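Local coordinates for protein putative alpha-N-acetylgalactosaminidase (PDB 3CC1) that probably hydrolyses terminal alpha-linked N-acetylgalactosamine from glycans, as a glycosidase with a TIM-barrel catalytic domain and a C-terminal beta sandwich, at residues 94-97 and 98-101; 170-173 and 174-178; 81-84 and 85-88. All blocks are in the same frame, centred on the assembly; numbering follows the deposited sequence.

Interaction 1 of 3, residues 94-97 and 98-101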
# COMPACT_ATOMS: atom_id res chain seq x y z
N ALA A 94 -0.76 43.69 -30.59
CA ALA A 94 0.61 43.49 -30.11
C ALA A 94 0.82 42.10 -29.46
O ALA A 94 1.92 41.50 -29.51
CB ALA A 94 0.99 44.64 -29.16
N GLY A 95 -0.24 41.57 -28.86
CA GLY A 95 -0.15 40.29 -28.18
C GLY A 95 0.88 40.37 -27.07
O GLY A 95 1.06 41.41 -26.43
N PHE A 96 1.60 39.28 -26.87
CA PHE A 96 2.62 39.22 -25.82
C PHE A 96 3.98 39.77 -26.29
O PHE A 96 4.94 39.71 -25.57
CB PHE A 96 2.80 37.78 -25.31
CG PHE A 96 1.81 37.36 -24.24
CD1 PHE A 96 1.49 38.19 -23.20
CD2 PHE A 96 1.24 36.08 -24.26
CE1 PHE A 96 0.62 37.78 -22.20
CE2 PHE A 96 0.36 35.67 -23.27
CZ PHE A 96 0.06 36.53 -22.25
N LYS A 97 4.06 40.32 -27.49
CA LYS A 97 5.38 40.78 -28.01
C LYS A 97 6.00 41.86 -27.12
O LYS A 97 7.15 41.77 -26.79
CB LYS A 97 5.30 41.19 -29.48
CG LYS A 97 6.67 41.57 -30.15
CD LYS A 97 7.68 40.45 -30.00
CE LYS A 97 8.96 40.64 -30.86
NZ LYS A 97 9.90 39.43 -30.59
N PRO A 98 5.24 42.87 -26.67
CA PRO A 98 5.86 43.88 -25.84
C PRO A 98 6.36 43.33 -24.49
O PRO A 98 7.40 43.74 -23.99
CB PRO A 98 4.75 44.91 -25.64
CG PRO A 98 3.88 44.74 -26.84
CD PRO A 98 3.92 43.27 -27.14
N LEU A 99 5.62 42.41 -23.92
CA LEU A 99 5.95 41.84 -22.62
C LEU A 99 7.21 40.98 -22.74
O LEU A 99 8.09 41.11 -21.95
CB LEU A 99 4.76 41.03 -22.06
CG LEU A 99 4.91 40.40 -20.68
CD1 LEU A 99 5.40 41.40 -19.62
CD2 LEU A 99 3.61 39.75 -20.28
N SER A 100 7.29 40.17 -23.79
CA SER A 100 8.45 39.33 -24.00
C SER A 100 9.66 40.17 -24.31
O SER A 100 10.73 39.86 -23.87
CB SER A 100 8.19 38.25 -25.06
OG SER A 100 8.21 38.75 -26.38
N ASP A 101 9.46 41.28 -25.03
CA ASP A 101 10.55 42.22 -25.33
C ASP A 101 11.10 42.81 -24.04
O ASP A 101 12.30 42.94 -23.87
CB ASP A 101 10.06 43.40 -26.19
CG ASP A 101 10.00 43.10 -27.71
OD1 ASP A 101 10.49 42.07 -28.20
OD2 ASP A 101 9.45 43.95 -28.45
O HOH W 1 2.44 42.32 -24.24
O HOH W 2 10.44 39.41 -27.74
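A type II' beta turn from Ala94 to Lys97 leads straight into the first turn of helix 97-105, where Phe96 and Lys97 meet Ser100 and Asp101; in the barrel this helix makes the beta-alpha-beta crossover between strands 49-52 and 109-115. Gly95 holds the positive-phi corner of the beta turn, and Lys97 N closes it on Ala94 O at 3.2 Å. Helical bonding starts at once: Ser100 N reaches Phe96 O at 3.0 Å with an N-H...O angle of 168°, nearly in line with the carbonyl bond, and Asp101 N reaches Lys97 O at 2.9 Å. Apolar contacts lie three and four residues apart. Ala94 CB sits 3.7 Å from Pro98 CG, and Phe96 and Leu99 run side by side, with Phe96 CD1 3.9 Å from Leu99 CD2. The Phe96 ring is also met edge-to-face by Phe87, Phe110 and Trp176, while Leu99 packs on Phe110 of strand 109-115 and on Val31 and Leu32 of helix 28-41. On the polar side the Lys97 chain starts with CG opposite its backbone N (chi1 -175°) and kinks at chi2 (55°), crossing Asp101 so that CD and CE pass close to the carboxylate. The direct salt bridge is long, 3.6 Å from Lys97 NZ to Asp101 OD1, and a water reinforces it by accepting from Lys97 NZ. Ser100 OG has its strongest partner in Trp176 O, but that same water donates both to Ser100 OG and, at 2.7 Å, to Asp101 OD1.

Interaction 2 of 3, residues 170-173 and 174-178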
# COMPACT_ATOMS: atom_id res chain seq x y z
N PHE A 170 1.79 28.00 -32.79
CA PHE A 170 3.23 28.15 -32.54
C PHE A 170 3.86 29.24 -33.41
O PHE A 170 4.79 29.92 -32.97
CB PHE A 170 3.95 26.81 -32.59
CG PHE A 170 3.66 25.98 -31.37
CD1 PHE A 170 4.38 26.20 -30.20
CD2 PHE A 170 2.58 25.11 -31.33
CE1 PHE A 170 4.08 25.50 -29.04
CE2 PHE A 170 2.25 24.40 -30.17
CZ PHE A 170 3.01 24.60 -29.02
N GLU A 171 3.29 29.51 -34.58
CA GLU A 171 3.64 30.72 -35.33
C GLU A 171 3.30 31.97 -34.56
O GLU A 171 4.09 32.91 -34.48
CB GLU A 171 2.95 30.75 -36.69
CG GLU A 171 3.55 29.79 -37.69
CD GLU A 171 2.63 29.56 -38.92
OE1 GLU A 171 1.66 30.37 -39.12
OE2 GLU A 171 2.89 28.57 -39.68
N LEU A 172 2.11 32.01 -33.98
CA LEU A 172 1.70 33.14 -33.16
C LEU A 172 2.64 33.35 -31.96
O LEU A 172 3.09 34.47 -31.67
CB LEU A 172 0.25 32.96 -32.69
CG LEU A 172 -0.40 34.13 -31.96
CD1 LEU A 172 -0.33 35.45 -32.80
CD2 LEU A 172 -1.85 33.72 -31.63
N TYR A 173 2.95 32.27 -31.28
CA TYR A 173 3.80 32.33 -30.10
C TYR A 173 5.22 32.77 -30.51
O TYR A 173 5.87 33.53 -29.79
CB TYR A 173 3.81 31.00 -29.32
CG TYR A 173 2.43 30.53 -28.91
CD1 TYR A 173 1.40 31.43 -28.71
CD2 TYR A 173 2.16 29.17 -28.75
CE1 TYR A 173 0.13 31.00 -28.37
CE2 TYR A 173 0.86 28.72 -28.43
CZ TYR A 173 -0.14 29.64 -28.23
OH TYR A 173 -1.41 29.26 -27.86
N ALA A 174 5.69 32.30 -31.66
CA ALA A 174 7.00 32.73 -32.18
C ALA A 174 6.99 34.23 -32.47
O ALA A 174 7.95 34.95 -32.16
CB ALA A 174 7.41 31.94 -33.41
N GLN A 175 5.88 34.68 -33.04
CA GLN A 175 5.65 36.08 -33.34
C GLN A 175 5.78 36.88 -32.06
O GLN A 175 6.46 37.91 -32.03
CB GLN A 175 4.24 36.26 -33.93
CG GLN A 175 3.93 37.65 -34.42
CD GLN A 175 2.48 37.82 -34.85
OE1 GLN A 175 1.76 38.68 -34.33
NE2 GLN A 175 2.05 37.01 -35.81
N TRP A 176 5.16 36.37 -31.00
CA TRP A 176 5.16 37.03 -29.69
C TRP A 176 6.51 36.95 -28.94
O TRP A 176 6.66 37.51 -27.87
CB TRP A 176 4.08 36.48 -28.77
CG TRP A 176 2.70 36.73 -29.21
CD1 TRP A 176 2.29 37.69 -30.07
CD2 TRP A 176 1.53 36.07 -28.73
NE1 TRP A 176 0.93 37.64 -30.20
CE2 TRP A 176 0.43 36.65 -29.39
CE3 TRP A 176 1.30 35.04 -27.82
CZ2 TRP A 176 -0.87 36.23 -29.18
CZ3 TRP A 176 0.03 34.62 -27.61
CH2 TRP A 176 -1.06 35.21 -28.30
N GLY A 177 7.47 36.24 -29.50
CA GLY A 177 8.77 36.08 -28.84
C GLY A 177 8.78 35.15 -27.64
O GLY A 177 9.62 35.31 -26.73
N VAL A 178 7.86 34.19 -27.63
CA VAL A 178 7.76 33.17 -26.58
C VAL A 178 8.96 32.22 -26.67
O VAL A 178 9.38 31.84 -27.77
CB VAL A 178 6.43 32.38 -26.69
CG1 VAL A 178 6.41 31.19 -25.75
CG2 VAL A 178 5.20 33.31 -26.41
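Leu172 O accepts from Trp176 N at 2.9 Å, a length matched by the bonds from Gln175 N to Glu171 O and from Ala174 N to Phe170 O; together they form the last turn of helix 162-175. The indole folds back over that carbonyl. With Trp176 CG turned opposite its own carbonyl carbon (chi1 -66°), one ring face covers Leu172 O, and the same face receives the leucine side chain. Leu172 CG stands 3.8 Å from the centroid of the Trp176 six-membered ring and 24° off its normal, a CH-pi contact over the face. Tyr173 lies beside Trp176, pointing the same way. Its CD1 is 3.6 Å from Trp176 CZ3, and the two ring planes meet obliquely at 43°. Gly177 leaves the helix with positive phi in a Schellman motif: Gly177 N turns back to Ala174 O, and Val178 N bonds Tyr173 O at 3.0 Å. The motif brings its apolar pair together, Tyr173 CB lying 4.0 Å from Val178 CB. Beyond the turn, Tyr173 packs on Ile112 and Ile114 of strand 109-115, and Val178 on Phe110. The chemistry implies a two-sided exit: the backbone N-H groups from Ala174 to Val178 find carbonyls in the last turn, Leu172, Tyr173, Trp176 and Val178 pack along its buried side, and Glu171 and Gln175 lie on the exposed one.

Interaction 3 of 3, residues 81-84 and 85-88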
# COMPACT_ATOMS: atom_id res chain seq x y z
N LEU A 81 -5.84 34.87 -27.26
CA LEU A 81 -5.07 36.12 -27.14
C LEU A 81 -5.10 36.62 -25.70
O LEU A 81 -5.99 36.26 -24.93
CB LEU A 81 -5.67 37.21 -28.06
CG LEU A 81 -5.88 36.93 -29.55
CD1 LEU A 81 -6.58 38.16 -30.23
CD2 LEU A 81 -4.57 36.59 -30.21
N PRO A 82 -4.09 37.42 -25.31
CA PRO A 82 -4.06 38.00 -23.96
C PRO A 82 -5.26 38.89 -23.57
O PRO A 82 -5.72 39.72 -24.32
CB PRO A 82 -2.72 38.80 -23.94
CG PRO A 82 -1.94 38.27 -25.09
CD PRO A 82 -2.92 37.83 -26.12
N ALA A 83 -5.76 38.69 -22.36
CA ALA A 83 -6.80 39.53 -21.78
C ALA A 83 -6.22 40.94 -21.64
O ALA A 83 -5.30 41.16 -20.86
CB ALA A 83 -7.28 38.97 -20.42
N THR A 84 -6.75 41.87 -22.41
CA THR A 84 -6.20 43.23 -22.47
C THR A 84 -6.43 44.08 -21.21
O THR A 84 -5.75 45.05 -21.02
CB THR A 84 -6.68 43.98 -23.71
OG1 THR A 84 -8.11 43.91 -23.78
CG2 THR A 84 -6.03 43.37 -24.98
N ASN A 85 -7.34 43.70 -20.33
CA ASN A 85 -7.46 44.37 -19.02
C ASN A 85 -6.24 44.06 -18.15
O ASN A 85 -5.69 44.93 -17.46
CB ASN A 85 -8.76 43.96 -18.31
CG ASN A 85 -8.88 42.45 -18.10
OD1 ASN A 85 -8.59 41.66 -18.97
ND2 ASN A 85 -9.34 42.05 -16.93
N ARG A 86 -5.77 42.82 -18.25
CA ARG A 86 -4.63 42.35 -17.46
C ARG A 86 -3.31 42.66 -18.16
O ARG A 86 -2.30 42.94 -17.53
CB ARG A 86 -4.74 40.86 -17.17
CG ARG A 86 -5.82 40.54 -16.12
CD ARG A 86 -6.23 39.09 -16.14
NE ARG A 86 -5.05 38.24 -16.14
CZ ARG A 86 -5.02 36.99 -16.57
NH1 ARG A 86 -6.14 36.39 -16.99
NH2 ARG A 86 -3.85 36.34 -16.58
N PHE A 87 -3.35 42.64 -19.48
CA PHE A 87 -2.16 42.84 -20.30
C PHE A 87 -2.41 43.99 -21.28
O PHE A 87 -2.61 43.78 -22.47
CB PHE A 87 -1.77 41.56 -21.04
CG PHE A 87 -1.45 40.40 -20.14
CD1 PHE A 87 -0.24 40.34 -19.46
CD2 PHE A 87 -2.37 39.39 -19.94
CE1 PHE A 87 0.04 39.27 -18.61
CE2 PHE A 87 -2.11 38.33 -19.07
CZ PHE A 87 -0.90 38.27 -18.42
N PRO A 88 -2.42 45.23 -20.77
CA PRO A 88 -2.76 46.35 -21.68
C PRO A 88 -1.79 46.54 -22.84
O PRO A 88 -2.20 47.02 -23.88
CB PRO A 88 -2.81 47.57 -20.77
CG PRO A 88 -2.45 47.10 -19.41
CD PRO A 88 -2.10 45.66 -19.41
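The Phe87 ring turns part of its edge to Ala83 O, which lies near the ring plane 3.5 Å from Phe87 CD2, while Pro82 CB approaches the ring obliquely, 4.1 Å from the same CD2. The second flat group, the Arg86 guanidinium, has Ala83 CB obliquely near it. The third is the Asn85 amide, whose OD1 comes within 3.3 Å of Ala83 CB. All three are gathered by one tight alpha-turn in the loop between strand 49-52 and helix 97-105. Its closing bond runs from Phe87 N to Ala83 O at 2.8 Å, with an N-H...O angle of 145° and the donor in the carbonyl plane. Arg86 N also points at Ala83 O, 3.1 Å away, but its angle of 128° makes this a weak bond. Thr84, Asn85 and Arg86 keep helical backbone angles between these ends, and the chain leaves with a CA-H...O contact of 3.3 Å from Pro88 CA to Thr84 O. Asn85 turns its amide so that OD1 comes against Ala83 CB, because CG stands between the backbone N and the carbonyl carbon (chi1 57°). The two ends of this amide fare differently: Asn85 ND2 donates to a bound diethylene glycol fragment, probably from crystallisation, whereas OD1 is buried by the contact without a partner in the model. The buried Arg86 guanidinium reaches neighbouring loops, NE bonding Val26 O and NH1 bonding Gln55 O. The chemistry implies a turn closed from within by one carbonyl, Ala83 O, and tied to its surroundings by backbone bonds to Trp56 and Glu28, with the arginine charge probably stabilised by neighbouring backbone oxygens and Pro82 and Phe87 packing together beside it.

In the fold
The three contacts form one continuous packing region on the same side of the chain's centre. Interaction 1 lies in the middle, its centre about 10 Å from that of interaction 2 and about 11 Å from that of interaction 3, while the latter two centres are about 16 Å apart. Ser100 OG approaches Trp176 O at 2.5 Å, a probable hydrogen bond joining 98-101 to 174-178. Phe96 CE1 lies 3.8 Å from Phe87 CD1, and Trp176 CH2 touches Pro82 CD at 3.9 Å. Diethylene glycol touches interaction 3 through Asn85, but the pocket of the longer 3,6,9,12,15,18-hexaoxaicosane-1,20-diol, with Tyr369 and Lys428 of the sandwich, includes no residue of the three contacts.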